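Local coordinates for protein putative metal-dependent isothiocyanate hydrolase SaxA (Pectobacterium carotovorum, PDB 6BRM) that binds two zinc ions in a metallo-beta-lactamase fold and probably hydrolyses isothiocyanates, at residues G118-K123 and V150-D155; A162-W167 and V184-Y189; T216-H221 and L249-G254. One frame throughout, in Å; residues are numbered along the deposited sequence.

How the contacts relate
All three contacts lie in one mixed sheet of the metallo-beta-lactamase fold, and they follow one another both across the sheet and along the chain. Contact 1 is the most remote from the metals. Its strand 148-152 runs beside strand 159-163, which opens contact 2, yet the centres of contacts 1 and 2 are about 21 Å apart and their nearest atoms about 7 Å. Contacts 2 and 3 have centres about 12 Å apart and do touch: Leu185 N lies 3.0 Å from Val218 O, a probable hydrogen bond between neighbouring strands. They also share a zinc ion, held by Asp164 from contact 2 and His221 from contact 3, with His221 CD2 packed against Asp164 OD1.

Contact 1: G118-K123 and V150-D155; sequences GLTIYK and VFTHHD
Thr120 and Thr152 face each other as a hydrogen-bonded pair where the axes of the antiparallel segments 120-123 and 150-152 approach to 4.9 Å, in one of the two large sheets of the metallo-beta-lactamase fold. Thr120 N gives a nearly straight bond to Thr152 O (2.9 Å, 171° at the hydrogen), and Thr152 N returns one to Thr120 O. Tyr122 and Val150 repeat the exchange; here Tyr122 N sits 28° off the plane of the Val150 carbonyl, a more bent bond than its return. Ile121 and Phe151 form the non-hydrogen-bonded pair between them.

On that pair's face the two side chains lie alongside one another, and Ile121 CD1 reaches Phe151 CE2 at 3.7 Å. The same Phe151 ring also meets Phe20, so this face points into the other large sheet. On the opposite face Thr120 CB and Thr152 CG2 pack at 3.8 Å. With CG anti to its own carbonyl carbon (chi1 -59°), Tyr122 lays its ring over Thr120 CG2, which sits against one face near the rim. The ring also meets Phe178. Thr152 OG1 lies at the edge of that tyrosine ring, near its plane, 3.9 Å from Tyr122 CE2.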
ATOM      1  N   GLY B 118       7.284 -22.229 -16.784  1.00 46.39           N
ATOM      2  CA  GLY B 118       6.479 -21.160 -17.388  1.00 44.39           C
ATOM      3  C   GLY B 118       5.499 -20.544 -16.402  1.00 43.47           C
ATOM      4  O   GLY B 118       4.895 -19.513 -16.694  1.00 44.49           O
ATOM      5  N   LEU B 119       5.325 -21.180 -15.242  1.00 42.54           N
ATOM      6  CA  LEU B 119       4.457 -20.663 -14.187  1.00 41.07           C
ATOM      7  C   LEU B 119       5.141 -19.509 -13.471  1.00 40.57           C
ATOM      8  O   LEU B 119       6.296 -19.626 -13.057  1.00 41.84           O
ATOM      9  CB  LEU B 119       4.127 -21.769 -13.175  1.00 39.71           C
ATOM     10  CG  LEU B 119       3.110 -21.443 -12.079  1.00 39.12           C
ATOM     11  CD1 LEU B 119       1.728 -21.237 -12.678  1.00 38.98           C
ATOM     12  CD2 LEU B 119       3.077 -22.549 -11.040  1.00 40.07           C
ATOM     13  N   THR B 120       4.412 -18.408 -13.320  1.00 40.21           N
ATOM     14  CA  THR B 120       4.869 -17.244 -12.575  1.00 41.35           C
ATOM     15  C   THR B 120       3.877 -16.992 -11.446  1.00 42.33           C
ATOM     16  O   THR B 120       2.665 -17.022 -11.677  1.00 43.44           O
ATOM     17  CB  THR B 120       4.938 -15.998 -13.481  1.00 41.87           C
ATOM     18  OG1 THR B 120       5.663 -16.313 -14.676  1.00 43.08           O
ATOM     19  CG2 THR B 120       5.624 -14.844 -12.773  1.00 41.94           C
ATOM     20  N   ILE B 121       4.392 -16.747 -10.238  1.00 41.44           N
ATOM     21  CA  ILE B 121       3.569 -16.418  -9.072  1.00 40.85           C
ATOM     22  C   ILE B 121       4.025 -15.074  -8.513  1.00 41.35           C
ATOM     23  O   ILE B 121       5.148 -14.958  -8.026  1.00 42.27           O
ATOM     24  CB  ILE B 121       3.667 -17.508  -7.978  1.00 39.94           C
ATOM     25  CG1 ILE B 121       3.014 -18.806  -8.467  1.00 39.07           C
ATOM     26  CG2 ILE B 121       2.997 -17.048  -6.681  1.00 40.21           C
ATOM     27  CD1 ILE B 121       3.297 -20.009  -7.591  1.00 39.21           C
ATOM     28  N   TYR B 122       3.153 -14.072  -8.582  1.00 42.99           N
ATOM     29  CA  TYR B 122       3.445 -12.742  -8.043  1.00 45.23           C
ATOM     30  C   TYR B 122       2.792 -12.570  -6.672  1.00 45.94           C
ATOM     31  O   TYR B 122       1.600 -12.850  -6.516  1.00 46.55           O
ATOM     32  CB  TYR B 122       2.923 -11.649  -8.975  1.00 45.71           C
ATOM     33  CG  TYR B 122       3.474 -11.670 -10.385  1.00 46.46           C
ATOM     34  CD1 TYR B 122       4.653 -10.993 -10.703  1.00 47.26           C
ATOM     35  CD2 TYR B 122       2.797 -12.331 -11.412  1.00 47.18           C
ATOM     36  CE1 TYR B 122       5.156 -10.992 -12.000  1.00 48.41           C
ATOM     37  CE2 TYR B 122       3.287 -12.333 -12.712  1.00 48.55           C
ATOM     38  CZ  TYR B 122       4.468 -11.665 -13.001  1.00 49.10           C
ATOM     39  OH  TYR B 122       4.955 -11.669 -14.287  1.00 48.71           O
ATOM     40  N   LYS B 123       3.575 -12.097  -5.699  1.00 45.53           N
ATOM     41  CA  LYS B 123       3.091 -11.780  -4.355  1.00 45.68           C
ATOM     42  C   LYS B 123       2.679 -10.308  -4.321  1.00 47.08           C
ATOM     43  O   LYS B 123       3.448  -9.444  -4.745  1.00 48.37           O
ATOM     44  CB  LYS B 123       4.195 -12.045  -3.321  1.00 45.55           C
ATOM     45  CG  LYS B 123       3.776 -11.858  -1.868  1.00 46.16           C
ATOM     46  CD  LYS B 123       4.871 -12.249  -0.878  1.00 46.32           C
ATOM     47  CE  LYS B 123       6.058 -11.292  -0.875  1.00 46.80           C
ATOM     48  NZ  LYS B 123       5.678  -9.906  -0.482  1.00 47.87           N
ATOM     49  N   VAL B 150      -1.088 -13.705  -7.476  1.00 43.12           N
ATOM     50  CA  VAL B 150      -1.458 -13.809  -8.887  1.00 41.98           C
ATOM     51  C   VAL B 150      -0.781 -15.053  -9.448  1.00 40.64           C
ATOM     52  O   VAL B 150       0.343 -15.364  -9.064  1.00 42.98           O
ATOM     53  CB  VAL B 150      -1.034 -12.555  -9.685  1.00 42.46           C
ATOM     54  CG1 VAL B 150      -1.390 -12.694 -11.161  1.00 42.07           C
ATOM     55  CG2 VAL B 150      -1.681 -11.304  -9.093  1.00 43.10           C
ATOM     56  N   PHE B 151      -1.474 -15.769 -10.330  1.00 39.07           N
ATOM     57  CA  PHE B 151      -0.914 -16.930 -11.025  1.00 38.21           C
ATOM     58  C   PHE B 151      -0.947 -16.671 -12.527  1.00 37.71           C
ATOM     59  O   PHE B 151      -2.004 -16.376 -13.078  1.00 38.54           O
ATOM     60  CB  PHE B 151      -1.710 -18.192 -10.698  1.00 37.82           C
ATOM     61  CG  PHE B 151      -1.512 -18.691  -9.297  1.00 37.22           C
ATOM     62  CD1 PHE B 151      -2.292 -18.212  -8.258  1.00 37.89           C
ATOM     63  CD2 PHE B 151      -0.549 -19.654  -9.020  1.00 37.83           C
ATOM     64  CE1 PHE B 151      -2.112 -18.676  -6.962  1.00 38.14           C
ATOM     65  CE2 PHE B 151      -0.359 -20.122  -7.730  1.00 37.98           C
ATOM     66  CZ  PHE B 151      -1.143 -19.632  -6.697  1.00 38.28           C
ATOM     67  N   THR B 152       0.208 -16.806 -13.177  1.00 38.20           N
ATOM     68  CA  THR B 152       0.390 -16.461 -14.590  1.00 37.72           C
ATOM     69  C   THR B 152       1.005 -17.656 -15.314  1.00 37.86           C
ATOM     70  O   THR B 152       1.937 -18.279 -14.803  1.00 39.43           O
ATOM     71  CB  THR B 152       1.254 -15.173 -14.711  1.00 37.92           C
ATOM     72  OG1 THR B 152       0.389 -14.030 -14.752  1.00 38.44           O
ATOM     73  CG2 THR B 152       2.147 -15.147 -15.946  1.00 38.40           C
ATOM     74  N   HIS B 153       0.460 -17.968 -16.492  1.00 37.26           N
ATOM     75  CA  HIS B 153       0.946 -19.053 -17.362  1.00 37.39           C
ATOM     76  C   HIS B 153       0.194 -18.992 -18.695  1.00 39.61           C
ATOM     77  O   HIS B 153      -0.995 -18.678 -18.712  1.00 40.16           O
ATOM     78  CB  HIS B 153       0.706 -20.427 -16.716  1.00 36.24           C
ATOM     79  CG  HIS B 153       1.527 -21.538 -17.303  1.00 35.48           C
ATOM     80  ND1 HIS B 153       1.281 -22.074 -18.546  1.00 34.59           N
ATOM     81  CD2 HIS B 153       2.578 -22.227 -16.801  1.00 33.81           C
ATOM     82  CE1 HIS B 153       2.154 -23.033 -18.796  1.00 34.18           C
ATOM     83  NE2 HIS B 153       2.954 -23.144 -17.752  1.00 34.44           N
ATOM     84  N   HIS B 154       0.878 -19.268 -19.804  1.00 42.98           N
ATOM     85  CA  HIS B 154       0.199 -19.586 -21.083  1.00 46.24           C
ATOM     86  C   HIS B 154      -0.567 -20.922 -20.956  1.00 49.67           C
ATOM     87  O   HIS B 154      -0.376 -21.653 -19.991  1.00 51.99           O
ATOM     88  CB  HIS B 154       1.185 -19.593 -22.271  1.00 45.89           C
ATOM     89  CG  HIS B 154       2.205 -20.696 -22.238  1.00 44.64           C
ATOM     90  ND1 HIS B 154       2.141 -21.788 -23.077  1.00 43.96           N
ATOM     91  CD2 HIS B 154       3.328 -20.859 -21.495  1.00 44.95           C
ATOM     92  CE1 HIS B 154       3.171 -22.584 -22.842  1.00 45.61           C
ATOM     93  NE2 HIS B 154       3.905 -22.044 -21.885  1.00 45.37           N
ATOM     94  N   ASP B 155      -1.456 -21.219 -21.899  1.00 52.16           N
ATOM     95  CA  ASP B 155      -2.393 -22.371 -21.773  1.00 54.40           C
ATOM     96  C   ASP B 155      -3.419 -22.243 -20.624  1.00 53.40           C
ATOM     97  O   ASP B 155      -4.189 -23.178 -20.388  1.00 53.69           O
ATOM     98  CB  ASP B 155      -1.663 -23.727 -21.604  1.00 55.06           C
ATOM     99  CG  ASP B 155      -0.488 -23.906 -22.549  1.00 56.77           C
ATOM    100  OD1 ASP B 155      -0.353 -23.129 -23.519  1.00 59.61           O
ATOM    101  OD2 ASP B 155       0.300 -24.847 -22.311  1.00 56.23           O
TER

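Contact 2: A162-W167 and V184-Y189; sequences AGDTVW and VLNTGY. With ZN (zinc ion), chain L; ZN (zinc ion), chain M.
Asp164 divides its carboxylate between metal and protein: OD2 bridges the two zinc ions, 2.2 Å from each, while OD1 takes a hydrogen bond from Asn186 ND2 at 2.7 Å. ND2 meets OD1 nearly in line with the Asp164 CG-OD1 bond, and OD1 lies almost in the plane of the Asn186 amide, although the carboxylate and amide planes stand 88° apart. Together with the zinc bonds of OD2 it probably fixes the rotation of the carboxylate, making Asn186 a second-shell residue behind a metal ligand. A chi1 of -68° turns the Asn186 amide toward Gly163, with ND2 the nearer of its two ends to Asp164.

Asp164 follows the end of strand 159-163 and Asn186 closes the parallel strand 182-186; helix 169-178 joins the two in a beta-alpha-beta crossover. In the metallo-beta-lactamase fold the metals lie among loops at such strand ends. Farther back, Ala162 N donates to Val184 O at 3.0 Å. Ala162 CB packs on Leu185 CD2, and Tyr171 of the crossover helix touches both residues. His67, His69 and His128 complete the protein ligands of one zinc, Asp71, His72 and His221 those of the other. One water lies 2.2 Å from both zinc ions, and a second binds the zinc held by His221.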
ATOM      1  N   ALA B 162      -6.898 -12.204  -4.018  1.00 42.54           N
ATOM      2  CA  ALA B 162      -6.610 -10.930  -3.350  1.00 42.94           C
ATOM      3  C   ALA B 162      -6.258 -11.092  -1.870  1.00 44.81           C
ATOM      4  O   ALA B 162      -5.401 -10.364  -1.351  1.00 44.56           O
ATOM      5  CB  ALA B 162      -7.781  -9.976  -3.507  1.00 42.18           C
ATOM      6  N   GLY B 163      -6.925 -12.034  -1.197  1.00 45.29           N
ATOM      7  CA  GLY B 163      -6.640 -12.346   0.202  1.00 43.07           C
ATOM      8  C   GLY B 163      -7.233 -11.336   1.162  1.00 44.02           C
ATOM      9  O   GLY B 163      -8.141 -10.575   0.801  1.00 44.38           O
ATOM     10  N   ASP B 164      -6.716 -11.336   2.390  1.00 44.54           N
ATOM     11  CA  ASP B 164      -7.227 -10.481   3.462  1.00 44.19           C
ATOM     12  C   ASP B 164      -6.721  -9.048   3.324  1.00 44.08           C
ATOM     13  O   ASP B 164      -5.751  -8.648   3.970  1.00 44.82           O
ATOM     14  CB  ASP B 164      -6.859 -11.047   4.843  1.00 45.90           C
ATOM     15  CG  ASP B 164      -7.759 -12.202   5.279  1.00 46.63           C
ATOM     16  OD1 ASP B 164      -8.436 -12.797   4.413  1.00 45.49           O
ATOM     17  OD2 ASP B 164      -7.792 -12.498   6.502  1.00 47.31           O
ATOM     18  N   THR B 165      -7.400  -8.287   2.470  1.00 44.16           N
ATOM     19  CA  THR B 165      -7.143  -6.858   2.291  1.00 44.15           C
ATOM     20  C   THR B 165      -8.472  -6.116   2.130  1.00 44.14           C
ATOM     21  O   THR B 165      -9.417  -6.682   1.598  1.00 44.40           O
ATOM     22  CB  THR B 165      -6.241  -6.588   1.057  1.00 43.93           C
ATOM     23  OG1 THR B 165      -6.035  -5.175   0.902  1.00 43.73           O
ATOM     24  CG2 THR B 165      -6.840  -7.150  -0.238  1.00 43.29           C
ATOM     25  N   VAL B 166      -8.542  -4.871   2.608  1.00 43.09           N
ATOM     26  CA  VAL B 166      -9.621  -3.951   2.221  1.00 43.48           C
ATOM     27  C   VAL B 166      -9.175  -3.195   0.963  1.00 44.35           C
ATOM     28  O   VAL B 166      -8.057  -3.404   0.464  1.00 44.84           O
ATOM     29  CB  VAL B 166     -10.029  -2.966   3.356  1.00 44.39           C
ATOM     30  CG1 VAL B 166     -10.306  -3.719   4.651  1.00 44.25           C
ATOM     31  CG2 VAL B 166      -8.990  -1.865   3.576  1.00 44.28           C
ATOM     32  N   TRP B 167     -10.045  -2.331   0.447  1.00 43.74           N
ATOM     33  CA  TRP B 167      -9.723  -1.538  -0.739  1.00 43.98           C
ATOM     34  C   TRP B 167      -8.616  -0.512  -0.445  1.00 44.28           C
ATOM     35  O   TRP B 167      -8.840   0.481   0.255  1.00 41.63           O
ATOM     36  CB  TRP B 167     -10.972  -0.836  -1.285  1.00 43.96           C
ATOM     37  CG  TRP B 167     -10.773  -0.228  -2.640  1.00 45.33           C
ATOM     38  CD1 TRP B 167     -10.091   0.919  -2.936  1.00 45.90           C
ATOM     39  CD2 TRP B 167     -11.271  -0.729  -3.887  1.00 45.70           C
ATOM     40  NE1 TRP B 167     -10.128   1.158  -4.288  1.00 46.11           N
ATOM     41  CE2 TRP B 167     -10.844   0.163  -4.897  1.00 45.82           C
ATOM     42  CE3 TRP B 167     -12.031  -1.847  -4.250  1.00 45.85           C
ATOM     43  CZ2 TRP B 167     -11.160  -0.023  -6.247  1.00 46.47           C
ATOM     44  CZ3 TRP B 167     -12.337  -2.037  -5.592  1.00 47.02           C
ATOM     45  CH2 TRP B 167     -11.903  -1.127  -6.576  1.00 47.05           C
ATOM     46  N   VAL B 184     -10.424 -13.609  -7.125  1.00 47.34           N
ATOM     47  CA  VAL B 184     -11.001 -14.272  -5.950  1.00 46.96           C
ATOM     48  C   VAL B 184     -10.900 -13.332  -4.743  1.00 47.12           C
ATOM     49  O   VAL B 184      -9.796 -13.015  -4.292  1.00 46.34           O
ATOM     50  CB  VAL B 184     -10.295 -15.613  -5.629  1.00 47.14           C
ATOM     51  CG1 VAL B 184     -11.043 -16.367  -4.531  1.00 47.21           C
ATOM     52  CG2 VAL B 184     -10.176 -16.477  -6.876  1.00 47.32           C
ATOM     53  N   LEU B 185     -12.050 -12.892  -4.229  1.00 48.23           N
ATOM     54  CA  LEU B 185     -12.111 -11.962  -3.095  1.00 49.61           C
ATOM     55  C   LEU B 185     -12.518 -12.664  -1.803  1.00 51.19           C
ATOM     56  O   LEU B 185     -13.298 -13.624  -1.825  1.00 50.39           O
ATOM     57  CB  LEU B 185     -13.112 -10.842  -3.374  1.00 50.01           C
ATOM     58  CG  LEU B 185     -12.991 -10.091  -4.696  1.00 49.74           C
ATOM     59  CD1 LEU B 185     -14.065  -9.020  -4.767  1.00 49.71           C
ATOM     60  CD2 LEU B 185     -11.614  -9.480  -4.875  1.00 49.49           C
ATOM     61  N   ASN B 186     -11.981 -12.164  -0.690  1.00 51.84           N
ATOM     62  CA  ASN B 186     -12.366 -12.595   0.653  1.00 51.08           C
ATOM     63  C   ASN B 186     -13.449 -11.648   1.172  1.00 52.07           C
ATOM     64  O   ASN B 186     -13.148 -10.647   1.825  1.00 53.23           O
ATOM     65  CB  ASN B 186     -11.141 -12.603   1.575  1.00 49.83           C
ATOM     66  CG  ASN B 186     -10.137 -13.686   1.206  1.00 49.97           C
ATOM     67  OD1 ASN B 186     -10.311 -14.416   0.225  1.00 49.09           O
ATOM     68  ND2 ASN B 186      -9.081 -13.801   1.999  1.00 48.54           N
ATOM     69  N   THR B 187     -14.706 -11.974   0.857  1.00 53.81           N
ATOM     70  CA  THR B 187     -15.866 -11.110   1.129  1.00 54.48           C
ATOM     71  C   THR B 187     -16.632 -11.540   2.392  1.00 56.45           C
ATOM     72  O   THR B 187     -17.842 -11.780   2.361  1.00 56.32           O
ATOM     73  CB  THR B 187     -16.832 -11.092  -0.075  1.00 54.17           C
ATOM     74  OG1 THR B 187     -17.184 -12.434  -0.426  1.00 54.45           O
ATOM     75  CG2 THR B 187     -16.192 -10.423  -1.269  1.00 54.36           C
ATOM     76  N   GLY B 188     -15.913 -11.624   3.506  1.00 57.31           N
ATOM     77  CA  GLY B 188     -16.510 -11.933   4.799  1.00 58.13           C
ATOM     78  C   GLY B 188     -17.205 -10.759   5.454  1.00 58.51           C
ATOM     79  O   GLY B 188     -18.182 -10.944   6.184  1.00 58.15           O
ATOM     80  N   TYR B 189     -16.697  -9.556   5.192  1.00 59.38           N
ATOM     81  CA  TYR B 189     -17.139  -8.328   5.863  1.00 59.23           C
ATOM     82  C   TYR B 189     -17.038  -8.447   7.392  1.00 59.09           C
ATOM     83  O   TYR B 189     -17.961  -8.085   8.128  1.00 61.96           O
ATOM     84  CB  TYR B 189     -18.548  -7.919   5.402  1.00 58.51           C
ATOM     85  CG  TYR B 189     -18.847  -6.441   5.582  1.00 59.50           C
ATOM     86  CD1 TYR B 189     -18.138  -5.473   4.865  1.00 59.41           C
ATOM     87  CD2 TYR B 189     -19.842  -6.005   6.463  1.00 59.72           C
ATOM     88  CE1 TYR B 189     -18.406  -4.118   5.022  1.00 59.87           C
ATOM     89  CE2 TYR B 189     -20.120  -4.651   6.625  1.00 59.14           C
ATOM     90  CZ  TYR B 189     -19.400  -3.712   5.904  1.00 59.34           C
ATOM     91  OH  TYR B 189     -19.667  -2.370   6.061  1.00 58.38           O
TER
HETATM   92 ZN    ZN L 301      -6.485 -12.361   8.290  1.00 48.41          ZN
HETATM   93 ZN    ZN M 302      -9.130 -14.000   7.405  1.00 52.75          ZN
HETATM   94  O   HOH W   1      -7.943 -13.687   9.238  1.00 47.57           O
HETATM   95  O   HOH W   2     -10.404 -12.460   8.325  1.00 46.81           O

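Contact 3: T216-H221 and L249-G254; sequences TIVASH and LIPADG. With ZN (zinc ion), chain M.
Leu249 N donates to Ile217 O at 2.7 Å, the shortest polar bond between the two segments. The donor lies almost straight out from the Ile217 carbonyl, but the N-H itself is turned, leaving 136° at the hydrogen. One step on, Ala219 N reaches Leu249 O at 2.8 Å in a nearly linear bond (176°). Val218 CA also brings its hydrogen toward that oxygen, so Leu249 O meets two neighbouring residues of strand 216-220. The resulting parallel bridge of Val218 with Leu249, CA atoms 4.7 Å apart, adds edge strand 248-249 to one of the two sheets of the metallo-beta-lactamase sandwich.

The side chains extend the join in both directions. A chi1 of -88° leaves Leu249 CG beside its own backbone N, and CD2 meets Thr216 CG2 at 3.6 Å. Val218 CG2 lies against Leu249 CB, and Val218 CG1 meets Pro251 CD at 4.2 Å. Pro251 CD also rests 3.3 Å from Ala219 O, where the proline ring has no N-H to offer. Ala219 CB, which points toward the segment 249-254, packs against Ile250 CG2.

Past its last strand residue the segment 216-221 places His221, whose NE2 binds a zinc ion at 2.2 Å. Strand 182-186 flanks strand 216-220 on its other side, helix 232-241 packs on Ala219 and Ile250 through Leu235, and Met257 of strand 256-258, in the other sheet, touches Val218, Leu249 and Pro251.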
ATOM      1  N   THR B 216     -14.400 -11.943 -13.746  1.00 57.95           N
ATOM      2  CA  THR B 216     -15.414 -12.702 -13.023  1.00 56.85           C
ATOM      3  C   THR B 216     -14.963 -12.801 -11.572  1.00 54.27           C
ATOM      4  O   THR B 216     -13.818 -13.167 -11.310  1.00 53.61           O
ATOM      5  CB  THR B 216     -15.555 -14.125 -13.601  1.00 57.46           C
ATOM      6  OG1 THR B 216     -15.597 -14.064 -15.033  1.00 56.93           O
ATOM      7  CG2 THR B 216     -16.820 -14.799 -13.086  1.00 57.50           C
ATOM      8  N   ILE B 217     -15.856 -12.484 -10.635  1.00 52.85           N
ATOM      9  CA  ILE B 217     -15.517 -12.473  -9.207  1.00 52.11           C
ATOM     10  C   ILE B 217     -15.953 -13.779  -8.539  1.00 51.79           C
ATOM     11  O   ILE B 217     -17.126 -14.143  -8.601  1.00 52.99           O
ATOM     12  CB  ILE B 217     -16.172 -11.287  -8.452  1.00 51.10           C
ATOM     13  CG1 ILE B 217     -16.072  -9.976  -9.253  1.00 50.75           C
ATOM     14  CG2 ILE B 217     -15.551 -11.124  -7.067  1.00 50.60           C
ATOM     15  CD1 ILE B 217     -14.676  -9.597  -9.711  1.00 50.64           C
ATOM     16  N   VAL B 218     -15.007 -14.469  -7.904  1.00 51.72           N
ATOM     17  CA  VAL B 218     -15.305 -15.619  -7.046  1.00 51.44           C
ATOM     18  C   VAL B 218     -15.295 -15.157  -5.587  1.00 51.42           C
ATOM     19  O   VAL B 218     -14.245 -14.796  -5.051  1.00 51.24           O
ATOM     20  CB  VAL B 218     -14.284 -16.761  -7.247  1.00 52.47           C
ATOM     21  CG1 VAL B 218     -14.555 -17.917  -6.284  1.00 51.61           C
ATOM     22  CG2 VAL B 218     -14.305 -17.241  -8.694  1.00 52.90           C
ATOM     23  N   ALA B 219     -16.470 -15.164  -4.955  1.00 50.97           N
ATOM     24  CA  ALA B 219     -16.608 -14.790  -3.548  1.00 50.02           C
ATOM     25  C   ALA B 219     -16.125 -15.922  -2.644  1.00 49.98           C
ATOM     26  O   ALA B 219     -16.289 -17.101  -2.971  1.00 49.53           O
ATOM     27  CB  ALA B 219     -18.052 -14.437  -3.234  1.00 51.52           C
ATOM     28  N   SER B 220     -15.530 -15.550  -1.511  1.00 48.77           N
ATOM     29  CA  SER B 220     -14.929 -16.504  -0.575  1.00 48.01           C
ATOM     30  C   SER B 220     -14.751 -15.848   0.795  1.00 49.17           C
ATOM     31  O   SER B 220     -15.043 -14.663   0.955  1.00 50.29           O
ATOM     32  CB  SER B 220     -13.578 -16.993  -1.117  1.00 47.86           C
ATOM     33  OG  SER B 220     -12.966 -17.947  -0.256  1.00 46.85           O
ATOM     34  N   HIS B 221     -14.289 -16.629   1.771  1.00 49.78           N
ATOM     35  CA  HIS B 221     -14.024 -16.150   3.136  1.00 50.88           C
ATOM     36  C   HIS B 221     -15.317 -15.714   3.857  1.00 53.09           C
ATOM     37  O   HIS B 221     -15.338 -14.673   4.517  1.00 55.21           O
ATOM     38  CB  HIS B 221     -12.971 -15.017   3.105  1.00 49.44           C
ATOM     39  CG  HIS B 221     -12.246 -14.799   4.402  1.00 48.09           C
ATOM     40  ND1 HIS B 221     -12.895 -14.545   5.590  1.00 48.47           N
ATOM     41  CD2 HIS B 221     -10.922 -14.752   4.683  1.00 47.80           C
ATOM     42  CE1 HIS B 221     -12.002 -14.380   6.551  1.00 48.53           C
ATOM     43  NE2 HIS B 221     -10.794 -14.491   6.026  1.00 47.45           N
ATOM     44  N   LEU B 249     -19.600 -15.122  -8.994  1.00 62.74           N
ATOM     45  CA  LEU B 249     -19.643 -16.524  -8.574  1.00 62.85           C
ATOM     46  C   LEU B 249     -19.580 -16.598  -7.048  1.00 64.13           C
ATOM     47  O   LEU B 249     -18.692 -16.004  -6.433  1.00 64.28           O
ATOM     48  CB  LEU B 249     -18.491 -17.330  -9.193  1.00 62.91           C
ATOM     49  CG  LEU B 249     -18.712 -17.968 -10.573  1.00 62.62           C
ATOM     50  CD1 LEU B 249     -19.594 -19.204 -10.461  1.00 62.89           C
ATOM     51  CD2 LEU B 249     -19.295 -16.979 -11.571  1.00 61.94           C
ATOM     52  N   ILE B 250     -20.530 -17.316  -6.446  1.00 64.41           N
ATOM     53  CA  ILE B 250     -20.599 -17.477  -4.992  1.00 65.55           C
ATOM     54  C   ILE B 250     -20.737 -18.976  -4.700  1.00 66.56           C
ATOM     55  O   ILE B 250     -21.843 -19.474  -4.478  1.00 68.40           O
ATOM     56  CB  ILE B 250     -21.768 -16.675  -4.360  1.00 65.30           C
ATOM     57  CG1 ILE B 250     -21.880 -15.270  -4.971  1.00 65.46           C
ATOM     58  CG2 ILE B 250     -21.564 -16.558  -2.856  1.00 64.82           C
ATOM     59  CD1 ILE B 250     -23.097 -14.497  -4.514  1.00 66.07           C
ATOM     60  N   PRO B 251     -19.604 -19.705  -4.700  1.00 67.32           N
ATOM     61  CA  PRO B 251     -19.657 -21.161  -4.650  1.00 67.73           C
ATOM     62  C   PRO B 251     -19.997 -21.707  -3.267  1.00 67.22           C
ATOM     63  O   PRO B 251     -19.680 -21.080  -2.248  1.00 67.25           O
ATOM     64  CB  PRO B 251     -18.229 -21.558  -5.019  1.00 67.90           C
ATOM     65  CG  PRO B 251     -17.405 -20.474  -4.413  1.00 67.50           C
ATOM     66  CD  PRO B 251     -18.218 -19.215  -4.569  1.00 67.52           C
ATOM     67  N   ALA B 252     -20.622 -22.882  -3.250  1.00 65.55           N
ATOM     68  CA  ALA B 252     -20.847 -23.625  -2.013  1.00 64.20           C
ATOM     69  C   ALA B 252     -19.530 -24.227  -1.534  1.00 62.82           C
ATOM     70  O   ALA B 252     -18.541 -24.248  -2.271  1.00 63.24           O
ATOM     71  CB  ALA B 252     -21.881 -24.722  -2.234  1.00 62.69           C
ATOM     72  N   ASP B 253     -19.521 -24.703  -0.292  1.00 62.39           N
ATOM     73  CA  ASP B 253     -18.375 -25.436   0.240  1.00 62.93           C
ATOM     74  C   ASP B 253     -18.281 -26.784  -0.468  1.00 63.68           C
ATOM     75  O   ASP B 253     -19.219 -27.581  -0.411  1.00 64.94           O
ATOM     76  CB  ASP B 253     -18.508 -25.628   1.755  1.00 62.57           C
ATOM     77  CG  ASP B 253     -18.250 -24.347   2.534  1.00 60.83           C
ATOM     78  OD1 ASP B 253     -18.329 -23.246   1.948  1.00 60.94           O
ATOM     79  OD2 ASP B 253     -17.963 -24.445   3.742  1.00 59.79           O
ATOM     80  N   GLY B 254     -17.159 -27.012  -1.156  1.00 64.30           N
ATOM     81  CA  GLY B 254     -16.939 -28.227  -1.951  1.00 62.79           C
ATOM     82  C   GLY B 254     -17.160 -28.093  -3.453  1.00 61.64           C
ATOM     83  O   GLY B 254     -16.800 -29.005  -4.203  1.00 61.30           O
TER
HETATM   84 ZN    ZN M 302      -9.130 -14.000   7.405  1.00 52.75          ZN
HETATM   85  O   HOH W   1      -7.943 -13.687   9.238  1.00 47.57           O
HETATM   86  O   HOH W   2     -10.404 -12.460   8.325  1.00 46.81           O